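Local coordinates for serpin B3 (PDB 4ZK3), which probably inhibits proteases, as a serpin, and makes up Pso p27, a compact, aggregating form linked to psoriasis, at residues N26-P31 and H330-E335; I180-Q185 and I234-K239; M243-P248 and H367-F372; L284-V289 and V336-A341. All coordinates share one frame; numbering follows the deposited sequence.

Interaction 1 of 4, residues N26-P31 and H330-E335; sequences NIFYSP and HKAFVE
F28 and V334 meet at about a right angle, and the F28 side chain can be followed atom by atom over the strand 330-335. Its CB packs on V289. With CG anti to the backbone N (chi1 -175°), the ring is carried out over V334. CD1 reaches V334 CG1 at 3.7 Å, and on the other edge CD2 lies 3.6 Å from A332 CB. Further out, CE2 comes to 3.3 Å from the carbonyl O of F333, and the tip, CZ, rests 3.4 Å from V334 CB. The evidence for a CH-pi contact is V334 CG1, which stands 3.5 Å from the F28 ring centroid and only 4° off the ring normal.

At the other end the contact is polar. S30 N donates to H330 NE2 at 3.1 Å with an N-H...N angle of 167°, approaching the imidazole edge slightly tilted from its plane, while Y29 CB packs against the same nitrogen. Because NE2 accepts, the proton of a neutral H330 would probably sit on ND1, which is hydrogen-bonded to T347 OG1. S30 itself is the N-cap of helix 31-42, its OG linked to S33 N and L382 O, so the imidazole joins that helix start to the strand carrying T347. Strand 27-29 crosses strand 330-335 steeply, axes 5.9 Å apart, an arrangement that matches the shutter region of serpins, where sheet B and the start of helix B lie behind the middle of sheet A.

Interaction 2 of 4, residues I180-Q185 and I234-K239; sequences IYFKGQ and IPYKGK
The carbonyl O of Q185 is gripped by two neighbouring groups of the 234-239 segment: K237 N donates to it at 2.8 Å with an almost straight N-H...O angle of 174°, and Y236 CA adds a CA-H...O contact at 3.4 Å. The K237 bond, helped by this weak contact, ties the type II turn Y236-K239, closed by K239 N to Y236 O at 2.9 Å, to the end of strand 174-185. This is the end of serpin sheet A called the breach. Strand 340-351 lies here between 174-185 and 325-336, an order consistent with an inserted reactive-centre loop.

Beside the turn the aromatic contact is T-shaped. The edge of F182 is directed at the face of Y236, with centroids 4.9 Å apart and planes at 75°. F182 CZ stands over the centre of the Y236 ring, and F182 CE2 is 3.8 Å from Y236 CZ. Y236 CG, anti to its carbonyl carbon (chi1 -65°), directs the ring toward strand 174-185 so that its face meets F182 and its edge lies by Q185 O. The indole of W186 lies nearly parallel to the Y236 ring, which also packs on A341, so the tyrosine joins the turn to strand 340-351.

Outside this buried part, the partly exposed Q185 and the exposed K237 run side by side in the same direction, touching where Q185 OE1 passes 3.8 Å from K237 CD.

Interaction 3 of 4, residues M243-P248 and H367-F372; sequences MIVLLP and HPFLFF
I244 and F372 form one end of an antiparallel ladder in serpin sheet B, whose strands 243-248 and 369-372 run at 168° with axes 4.6 Å apart. Their backbones exchange two bonds: I244 N gives to F372 O at 2.8 Å, and F372 N returns to I244 O. L246 and L370 make the second hydrogen-bonded pair, with L246 N to L370 O at 2.9 Å and L370 N to L246 O at 3.0 Å; V245 and F371 sit between them as the non-hydrogen-bonded pair. The other backbone edges are used too: M243, V245 and L247 bond to strand 229-235, and F369 and F371 to strand 380-387. CA-H...O contacts add to several of the same acceptors, for instance F371 CA to I244 O.

Past the ladder, prolines remove the regular N-H donors and a side chain takes over. H367 NE2 donates to P248 O at 2.8 Å with an N-H...O angle of 162°, the oxygen lying near the imidazole plane, and L247 CD1 covers one face of that ring.

Faces of the ladder are apolar. V245, F369 and F371 share one, where M243 CE touches F371 CD2 at 3.9 Å and the sulfur makes an oblique Met-aromatic contact. I244, L246, L370 and F372 share the other, where L370 packs on L254 and L257 of helix 254-260. Here F372 CG lies between the backbone N and the carbonyl carbon (chi1 64°), which lays the ring alongside I244, one face against its CB, 3.6 Å from the ring centroid.

Interaction 4 of 4, residues L284-V289 and V336-A341; sequences LPRFKV and VTEEGA
The breach of sheet A, at the base of strand 340-351, whose place in the sheet is consistent with an inserted reactive-centre loop, is where R286 meets E338. R286 NH1 donates to E338 OE1 at 2.7 Å, with an N-H...O angle of 149°; this salt bridge uses the syn lone pair of OE1. The oxygen lies almost in the guanidinium plane, while the carboxylate and guanidinium planes are 40° apart. A single NH1-OE1 bond links the groups, E338 OE2 being hydrogen-bonded to T195 OG1 and lying over the arginine chain, 3.4 Å from R286 CD. A bend of the arginine chain at chi3 (42°) brings the guanidinium back toward E338.

Sheet A is closed here by a hairpin: strand 325-336 turns at T337-G340 into strand 340-351, the arrangement expected of a serpin whose loop has entered the sheet. T337 N bonds to G340 O, and T337 OG1 accepts from E339 N at 3.0 Å, an ST turn that holds the bend.

Next to the turn, V336 and F287 form an antiparallel hydrogen-bonded pair. V336 N reaches F287 O at 2.9 Å, while the return bond from F287 N to V336 O is weak at 3.3 Å. V336 CB stands over the F287 ring, offset toward its rim, and V336 CG2 is 3.7 Å from F287 CZ. The other branch, V336 CG1, points toward the start of 284-289, passing P285 O and meeting L284 CD2 at 4.0 Å.

From the N terminus, 26-31 comes first but waits for its partner until 330-335, so interaction 1 closes a loop of nearly three hundred residues. Inside that loop, 180-185 opens interaction 2, which 234-239 closes; it is nested in interaction 1 and in series with interactions 3 and 4. The chain then turns into 243-248 and 284-289, both paired only after 330-335 has passed. Segment 336-341 closes interaction 4, and 367-372 closes interaction 3 around it. Interactions 3 and 4 each cross interaction 1. Sheet B is tied to sheet A by F371, packed on F28 and F287, and by Y236, on M243 and A341. Within sheet A, V334 O probably bonds V289 N, and A341 O G184 N.

Interaction 1 of 4, residues N26-P31 and H330-E335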
# COMPACT_ATOMS: atom_id res chain seq x y z
N ASN A 26 -14.66 2.68 3.23
CA ASN A 26 -13.28 3.13 2.91
C ASN A 26 -12.34 1.99 2.57
O ASN A 26 -12.48 0.86 3.13
CB ASN A 26 -12.71 3.88 4.11
CG ASN A 26 -13.58 5.02 4.46
OD1 ASN A 26 -14.35 5.45 3.62
ND2 ASN A 26 -13.45 5.55 5.65
N ILE A 27 -11.33 2.31 1.73
CA ILE A 27 -10.33 1.36 1.27
C ILE A 27 -8.97 2.09 1.44
O ILE A 27 -8.85 3.26 1.15
CB ILE A 27 -10.57 1.01 -0.22
CG1 ILE A 27 -11.84 0.12 -0.39
CG2 ILE A 27 -9.33 0.37 -0.87
CD1 ILE A 27 -12.23 0.02 -1.85
N PHE A 28 -7.98 1.43 2.01
CA PHE A 28 -6.65 2.03 2.11
C PHE A 28 -5.62 0.92 2.32
O PHE A 28 -5.79 0.01 3.17
CB PHE A 28 -6.61 3.12 3.16
CG PHE A 28 -5.33 3.81 3.20
CD1 PHE A 28 -5.02 4.77 2.24
CD2 PHE A 28 -4.37 3.44 4.14
CE1 PHE A 28 -3.76 5.38 2.23
CE2 PHE A 28 -3.09 4.03 4.12
CZ PHE A 28 -2.80 5.01 3.18
N TYR A 29 -4.55 0.96 1.49
CA TYR A 29 -3.57 -0.13 1.45
C TYR A 29 -2.30 0.37 0.76
O TYR A 29 -2.31 1.44 0.10
CB TYR A 29 -4.08 -1.36 0.72
CG TYR A 29 -4.44 -1.18 -0.76
CD1 TYR A 29 -5.69 -0.65 -1.14
CD2 TYR A 29 -3.60 -1.64 -1.76
CE1 TYR A 29 -6.03 -0.48 -2.49
CE2 TYR A 29 -3.92 -1.49 -3.10
CZ TYR A 29 -5.14 -0.90 -3.46
OH TYR A 29 -5.49 -0.81 -4.81
N SER A 30 -1.23 -0.34 1.05
CA SER A 30 0.06 -0.10 0.40
C SER A 30 0.36 -1.21 -0.57
O SER A 30 0.86 -2.28 -0.18
CB SER A 30 1.21 -0.01 1.40
OG SER A 30 2.43 0.07 0.65
N PRO A 31 0.17 -0.93 -1.86
CA PRO A 31 0.50 -1.95 -2.84
C PRO A 31 1.97 -2.32 -2.83
O PRO A 31 2.34 -3.47 -3.05
CB PRO A 31 0.15 -1.28 -4.18
CG PRO A 31 0.06 0.20 -3.90
CD PRO A 31 -0.34 0.32 -2.45
N HIS A 330 -2.66 -7.99 5.54
CA HIS A 330 -2.29 -6.58 5.31
C HIS A 330 -3.14 -5.69 6.17
O HIS A 330 -4.37 -5.90 6.29
CB HIS A 330 -2.51 -6.22 3.85
CG HIS A 330 -1.98 -4.88 3.45
ND1 HIS A 330 -0.63 -4.61 3.31
CD2 HIS A 330 -2.62 -3.74 3.11
CE1 HIS A 330 -0.46 -3.35 2.92
NE2 HIS A 330 -1.64 -2.80 2.83
N LYS A 331 -2.51 -4.66 6.70
CA LYS A 331 -3.17 -3.65 7.48
C LYS A 331 -2.56 -2.27 7.20
O LYS A 331 -1.36 -2.10 7.08
CB LYS A 331 -3.06 -4.05 8.96
CG LYS A 331 -4.06 -3.34 9.83
CD LYS A 331 -4.05 -3.87 11.26
CE LYS A 331 -5.00 -3.06 12.12
NZ LYS A 331 -5.12 -3.70 13.46
N ALA A 332 -3.39 -1.25 7.16
CA ALA A 332 -2.95 0.07 6.70
C ALA A 332 -3.70 1.18 7.43
O ALA A 332 -4.85 0.99 7.85
CB ALA A 332 -3.10 0.21 5.18
N PHE A 333 -3.02 2.31 7.56
CA PHE A 333 -3.48 3.50 8.32
C PHE A 333 -3.10 4.76 7.57
O PHE A 333 -1.96 4.87 7.07
CB PHE A 333 -2.72 3.50 9.66
CG PHE A 333 -2.86 4.78 10.47
CD1 PHE A 333 -2.03 5.89 10.24
CD2 PHE A 333 -3.79 4.85 11.51
CE1 PHE A 333 -2.18 7.09 10.98
CE2 PHE A 333 -3.90 6.03 12.31
CZ PHE A 333 -3.09 7.14 12.04
N VAL A 334 -4.00 5.73 7.48
CA VAL A 334 -3.61 7.06 7.05
C VAL A 334 -4.38 8.07 7.88
O VAL A 334 -5.57 7.85 8.20
CB VAL A 334 -3.89 7.28 5.51
CG1 VAL A 334 -5.35 7.06 5.16
CG2 VAL A 334 -3.36 8.61 4.99
N GLU A 335 -3.72 9.17 8.19
CA GLU A 335 -4.40 10.33 8.76
C GLU A 335 -3.93 11.57 8.06
O GLU A 335 -2.74 11.81 7.92
CB GLU A 335 -4.14 10.47 10.27
CG GLU A 335 -4.89 11.67 10.86
CD GLU A 335 -4.90 11.75 12.37
OE1 GLU A 335 -4.02 11.16 13.01
OE2 GLU A 335 -5.80 12.44 12.88

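Interaction 2 of 4, residues I180-Q185 and I234-K239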
# COMPACT_ATOMS: atom_id res chain seq x y z
N ILE A 180 6.02 -0.38 6.01
CA ILE A 180 6.27 0.89 5.34
C ILE A 180 5.62 2.03 6.14
O ILE A 180 4.51 1.86 6.73
CB ILE A 180 5.72 0.87 3.88
CG1 ILE A 180 6.04 2.16 3.16
CG2 ILE A 180 4.18 0.68 3.86
CD1 ILE A 180 5.69 2.17 1.65
N TYR A 181 6.33 3.17 6.23
CA TYR A 181 5.93 4.28 7.07
C TYR A 181 6.31 5.61 6.43
O TYR A 181 7.43 5.77 5.93
CB TYR A 181 6.55 4.19 8.48
CG TYR A 181 6.19 5.38 9.32
CD1 TYR A 181 4.98 5.40 9.98
CD2 TYR A 181 7.03 6.52 9.42
CE1 TYR A 181 4.58 6.48 10.73
CE2 TYR A 181 6.63 7.63 10.18
CZ TYR A 181 5.41 7.60 10.84
OH TYR A 181 4.94 8.66 11.62
N PHE A 182 5.35 6.54 6.39
CA PHE A 182 5.53 7.84 5.82
C PHE A 182 4.90 8.88 6.77
O PHE A 182 3.77 8.70 7.21
CB PHE A 182 4.85 7.91 4.48
CG PHE A 182 4.74 9.30 3.96
CD1 PHE A 182 5.89 10.00 3.59
CD2 PHE A 182 3.50 9.94 3.90
CE1 PHE A 182 5.79 11.33 3.13
CE2 PHE A 182 3.40 11.22 3.44
CZ PHE A 182 4.53 11.92 3.04
N LYS A 183 5.61 9.96 7.10
CA LYS A 183 4.97 11.11 7.70
C LYS A 183 5.56 12.36 7.09
O LYS A 183 6.75 12.48 7.04
CB LYS A 183 5.14 11.15 9.21
CG LYS A 183 4.30 12.25 9.90
CD LYS A 183 4.59 12.33 11.41
CE LYS A 183 3.97 13.57 12.03
NZ LYS A 183 3.45 13.21 13.39
N GLY A 184 4.77 13.24 6.53
CA GLY A 184 5.34 14.41 5.87
C GLY A 184 4.48 15.64 6.04
O GLY A 184 3.24 15.52 6.17
N GLN A 185 5.12 16.78 6.05
CA GLN A 185 4.45 18.08 6.02
C GLN A 185 3.98 18.45 4.60
O GLN A 185 4.72 18.25 3.65
CB GLN A 185 5.42 19.17 6.47
CG GLN A 185 5.95 19.05 7.92
CD GLN A 185 7.10 20.03 8.21
OE1 GLN A 185 7.16 21.13 7.67
NE2 GLN A 185 8.03 19.60 9.02
N ILE A 234 -1.23 17.56 -4.54
CA ILE A 234 -0.96 18.31 -3.33
C ILE A 234 0.43 17.89 -2.89
O ILE A 234 0.58 16.82 -2.32
CB ILE A 234 -1.99 18.02 -2.20
CG1 ILE A 234 -3.42 18.08 -2.72
CG2 ILE A 234 -1.80 19.01 -1.07
CD1 ILE A 234 -4.52 17.69 -1.76
N PRO A 235 1.47 18.73 -3.15
CA PRO A 235 2.81 18.25 -2.81
C PRO A 235 3.12 18.23 -1.32
O PRO A 235 2.66 19.09 -0.57
CB PRO A 235 3.73 19.26 -3.49
CG PRO A 235 2.91 19.91 -4.56
CD PRO A 235 1.51 19.96 -3.98
N TYR A 236 3.98 17.30 -0.93
CA TYR A 236 4.64 17.39 0.35
C TYR A 236 5.83 18.30 0.25
O TYR A 236 6.42 18.48 -0.80
CB TYR A 236 4.99 15.99 0.88
CG TYR A 236 3.71 15.20 1.17
CD1 TYR A 236 2.98 15.44 2.35
CD2 TYR A 236 3.25 14.25 0.30
CE1 TYR A 236 1.80 14.77 2.62
CE2 TYR A 236 2.07 13.55 0.54
CZ TYR A 236 1.34 13.83 1.70
OH TYR A 236 0.18 13.18 1.97
N LYS A 237 6.20 18.89 1.36
CA LYS A 237 7.35 19.79 1.40
C LYS A 237 8.61 19.08 0.96
O LYS A 237 8.93 18.01 1.49
CB LYS A 237 7.52 20.36 2.80
CG LYS A 237 8.55 21.48 2.89
CD LYS A 237 8.72 21.96 4.32
CE LYS A 237 9.96 22.85 4.47
NZ LYS A 237 9.52 24.05 5.22
N GLY A 238 9.34 19.73 0.04
CA GLY A 238 10.54 19.20 -0.62
C GLY A 238 10.20 18.66 -1.99
O GLY A 238 11.08 18.41 -2.76
N LYS A 239 8.90 18.44 -2.26
CA LYS A 239 8.40 17.85 -3.48
C LYS A 239 8.97 16.45 -3.80
O LYS A 239 8.93 16.02 -4.94
CB LYS A 239 8.60 18.78 -4.68
CG LYS A 239 7.97 20.17 -4.58
CD LYS A 239 8.15 20.91 -5.92
CE LYS A 239 8.32 22.41 -5.80
NZ LYS A 239 7.00 23.01 -5.52

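Interaction 3 of 4, residues M243-P248 and H367-F372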
# COMPACT_ATOMS: atom_id res chain seq x y z
N MET A 243 0.47 13.87 -2.74
CA MET A 243 -0.79 13.16 -2.58
C MET A 243 -1.58 13.62 -3.79
O MET A 243 -1.72 14.82 -4.02
CB MET A 243 -1.55 13.53 -1.32
CG MET A 243 -2.95 12.88 -1.26
SD MET A 243 -3.87 12.98 0.29
CE MET A 243 -3.06 11.78 1.34
N ILE A 244 -2.07 12.67 -4.55
CA ILE A 244 -2.92 12.96 -5.74
C ILE A 244 -4.33 12.62 -5.35
O ILE A 244 -4.55 11.55 -4.75
CB ILE A 244 -2.55 12.05 -6.91
CG1 ILE A 244 -1.10 12.24 -7.27
CG2 ILE A 244 -3.49 12.26 -8.12
CD1 ILE A 244 -0.69 13.65 -7.45
N VAL A 245 -5.29 13.46 -5.71
CA VAL A 245 -6.70 13.22 -5.37
C VAL A 245 -7.55 13.29 -6.66
O VAL A 245 -7.32 14.17 -7.49
CB VAL A 245 -7.23 14.27 -4.36
CG1 VAL A 245 -8.71 14.09 -4.08
CG2 VAL A 245 -6.47 14.24 -3.05
N LEU A 246 -8.47 12.35 -6.79
CA LEU A 246 -9.41 12.29 -7.90
C LEU A 246 -10.81 12.39 -7.37
O LEU A 246 -11.28 11.50 -6.62
CB LEU A 246 -9.20 11.01 -8.69
CG LEU A 246 -7.85 10.90 -9.40
CD1 LEU A 246 -6.92 10.03 -8.60
CD2 LEU A 246 -7.97 10.35 -10.82
N LEU A 247 -11.48 13.50 -7.75
CA LEU A 247 -12.79 13.91 -7.26
C LEU A 247 -13.86 13.85 -8.36
O LEU A 247 -13.75 14.60 -9.32
CB LEU A 247 -12.67 15.34 -6.73
CG LEU A 247 -13.95 15.88 -6.10
CD1 LEU A 247 -14.33 15.06 -4.86
CD2 LEU A 247 -13.79 17.34 -5.78
N PRO A 248 -14.84 12.93 -8.27
CA PRO A 248 -15.91 12.97 -9.30
C PRO A 248 -16.61 14.33 -9.24
O PRO A 248 -16.76 14.89 -8.13
CB PRO A 248 -16.86 11.84 -8.86
CG PRO A 248 -15.97 10.91 -8.04
CD PRO A 248 -14.99 11.80 -7.35
N HIS A 367 -17.63 14.68 -0.91
CA HIS A 367 -18.31 13.45 -1.29
C HIS A 367 -17.16 12.53 -1.68
O HIS A 367 -16.01 12.98 -1.65
CB HIS A 367 -19.35 13.72 -2.41
CG HIS A 367 -18.79 14.39 -3.63
ND1 HIS A 367 -18.46 15.73 -3.65
CD2 HIS A 367 -18.51 13.91 -4.87
CE1 HIS A 367 -17.98 16.04 -4.84
NE2 HIS A 367 -18.04 14.97 -5.61
N PRO A 368 -17.44 11.26 -1.98
CA PRO A 368 -16.39 10.28 -2.06
C PRO A 368 -15.33 10.56 -3.08
O PRO A 368 -15.68 11.01 -4.19
CB PRO A 368 -17.13 9.02 -2.42
CG PRO A 368 -18.42 9.18 -1.76
CD PRO A 368 -18.75 10.63 -1.92
N PHE A 369 -14.07 10.30 -2.73
CA PHE A 369 -12.95 10.55 -3.63
C PHE A 369 -11.89 9.45 -3.54
O PHE A 369 -11.87 8.71 -2.55
CB PHE A 369 -12.33 11.93 -3.37
CG PHE A 369 -11.79 12.10 -1.94
CD1 PHE A 369 -10.49 11.71 -1.61
CD2 PHE A 369 -12.59 12.68 -0.95
CE1 PHE A 369 -9.99 11.89 -0.33
CE2 PHE A 369 -12.09 12.88 0.34
CZ PHE A 369 -10.80 12.47 0.67
N LEU A 370 -11.03 9.34 -4.59
CA LEU A 370 -9.84 8.50 -4.59
C LEU A 370 -8.57 9.29 -4.28
O LEU A 370 -8.49 10.47 -4.56
CB LEU A 370 -9.69 7.75 -5.89
CG LEU A 370 -10.95 7.03 -6.35
CD1 LEU A 370 -10.88 6.73 -7.87
CD2 LEU A 370 -11.23 5.75 -5.58
N PHE A 371 -7.61 8.68 -3.60
CA PHE A 371 -6.43 9.44 -3.32
C PHE A 371 -5.28 8.46 -3.26
O PHE A 371 -5.47 7.23 -3.01
CB PHE A 371 -6.60 10.27 -2.03
CG PHE A 371 -6.77 9.42 -0.78
CD1 PHE A 371 -8.02 8.89 -0.44
CD2 PHE A 371 -5.70 9.15 0.06
CE1 PHE A 371 -8.21 8.07 0.67
CE2 PHE A 371 -5.87 8.30 1.19
CZ PHE A 371 -7.14 7.75 1.47
N PHE A 372 -4.08 8.98 -3.47
CA PHE A 372 -2.88 8.16 -3.31
C PHE A 372 -1.68 9.00 -3.04
O PHE A 372 -1.69 10.22 -3.30
CB PHE A 372 -2.67 7.22 -4.50
CG PHE A 372 -2.41 7.89 -5.81
CD1 PHE A 372 -1.12 8.21 -6.19
CD2 PHE A 372 -3.46 8.13 -6.70
CE1 PHE A 372 -0.89 8.79 -7.43
CE2 PHE A 372 -3.25 8.72 -7.93
CZ PHE A 372 -1.95 9.03 -8.32

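Interaction 4 of 4, residues L284-V289 and V336-A341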
# COMPACT_ATOMS: atom_id res chain seq x y z
N LEU A 284 -10.48 20.14 1.79
CA LEU A 284 -10.06 18.75 2.06
C LEU A 284 -10.35 18.42 3.52
O LEU A 284 -9.96 19.17 4.39
CB LEU A 284 -8.55 18.64 1.79
CG LEU A 284 -7.93 17.23 1.81
CD1 LEU A 284 -8.36 16.41 0.60
CD2 LEU A 284 -6.41 17.28 1.88
N PRO A 285 -11.04 17.33 3.79
CA PRO A 285 -11.37 17.00 5.17
C PRO A 285 -10.17 16.44 5.98
O PRO A 285 -9.22 15.88 5.41
CB PRO A 285 -12.47 15.97 5.03
CG PRO A 285 -12.17 15.31 3.70
CD PRO A 285 -11.61 16.38 2.83
N ARG A 286 -10.19 16.67 7.28
CA ARG A 286 -9.33 15.95 8.21
C ARG A 286 -9.96 14.61 8.20
O ARG A 286 -11.20 14.52 8.27
CB ARG A 286 -9.45 16.50 9.63
CG ARG A 286 -8.89 17.88 9.81
CD ARG A 286 -8.98 18.43 11.26
NE ARG A 286 -8.65 17.44 12.27
CZ ARG A 286 -7.49 17.32 12.92
NH1 ARG A 286 -6.50 18.19 12.78
NH2 ARG A 286 -7.36 16.32 13.76
N PHE A 287 -9.17 13.56 8.02
CA PHE A 287 -9.72 12.22 8.02
C PHE A 287 -8.70 11.18 8.46
O PHE A 287 -7.47 11.40 8.37
CB PHE A 287 -10.36 11.83 6.67
CG PHE A 287 -9.38 11.66 5.49
CD1 PHE A 287 -8.80 10.43 5.22
CD2 PHE A 287 -9.16 12.67 4.64
CE1 PHE A 287 -8.00 10.26 4.08
CE2 PHE A 287 -8.34 12.55 3.54
CZ PHE A 287 -7.75 11.34 3.26
N LYS A 288 -9.21 10.03 8.85
CA LYS A 288 -8.40 8.90 9.27
C LYS A 288 -9.00 7.65 8.72
O LYS A 288 -10.20 7.43 8.88
CB LYS A 288 -8.42 8.85 10.79
CG LYS A 288 -7.70 7.67 11.43
CD LYS A 288 -7.74 7.73 12.94
CE LYS A 288 -6.82 8.82 13.45
NZ LYS A 288 -6.87 8.91 14.93
N VAL A 289 -8.21 6.83 8.05
CA VAL A 289 -8.69 5.56 7.60
C VAL A 289 -7.78 4.43 8.12
O VAL A 289 -6.55 4.49 7.97
CB VAL A 289 -8.74 5.53 6.06
CG1 VAL A 289 -9.05 4.13 5.54
CG2 VAL A 289 -9.75 6.54 5.52
N VAL A 336 -4.88 12.41 7.71
CA VAL A 336 -4.62 13.72 7.10
C VAL A 336 -5.06 14.84 8.07
O VAL A 336 -6.13 14.79 8.64
CB VAL A 336 -5.41 13.72 5.76
CG1 VAL A 336 -5.62 15.11 5.17
CG2 VAL A 336 -4.67 12.82 4.77
N THR A 337 -4.17 15.82 8.27
CA THR A 337 -4.38 16.95 9.14
C THR A 337 -3.97 18.19 8.36
O THR A 337 -3.53 18.10 7.20
CB THR A 337 -3.51 16.92 10.42
OG1 THR A 337 -2.14 17.20 10.08
CG2 THR A 337 -3.63 15.56 11.12
N GLU A 338 -4.12 19.35 9.01
CA GLU A 338 -3.63 20.64 8.49
C GLU A 338 -2.11 20.71 8.30
O GLU A 338 -1.62 21.48 7.45
CB GLU A 338 -4.10 21.79 9.43
CG GLU A 338 -5.61 22.00 9.45
CD GLU A 338 -6.37 21.15 10.47
OE1 GLU A 338 -5.82 20.18 11.03
OE2 GLU A 338 -7.57 21.43 10.74
N GLU A 339 -1.34 19.95 9.10
CA GLU A 339 0.14 19.96 8.98
C GLU A 339 0.69 19.10 7.84
O GLU A 339 1.70 19.48 7.21
CB GLU A 339 0.83 19.54 10.30
CG GLU A 339 0.92 20.70 11.34
CD GLU A 339 -0.46 21.10 11.91
OE1 GLU A 339 -1.31 20.18 12.12
OE2 GLU A 339 -0.71 22.31 12.14
N GLY A 340 0.03 17.97 7.62
CA GLY A 340 0.36 17.01 6.59
C GLY A 340 -0.31 15.67 6.71
O GLY A 340 -1.53 15.54 6.96
N ALA A 341 0.44 14.61 6.44
CA ALA A 341 -0.18 13.30 6.50
C ALA A 341 0.79 12.29 7.06
O ALA A 341 1.98 12.51 7.05
CB ALA A 341 -0.68 12.90 5.11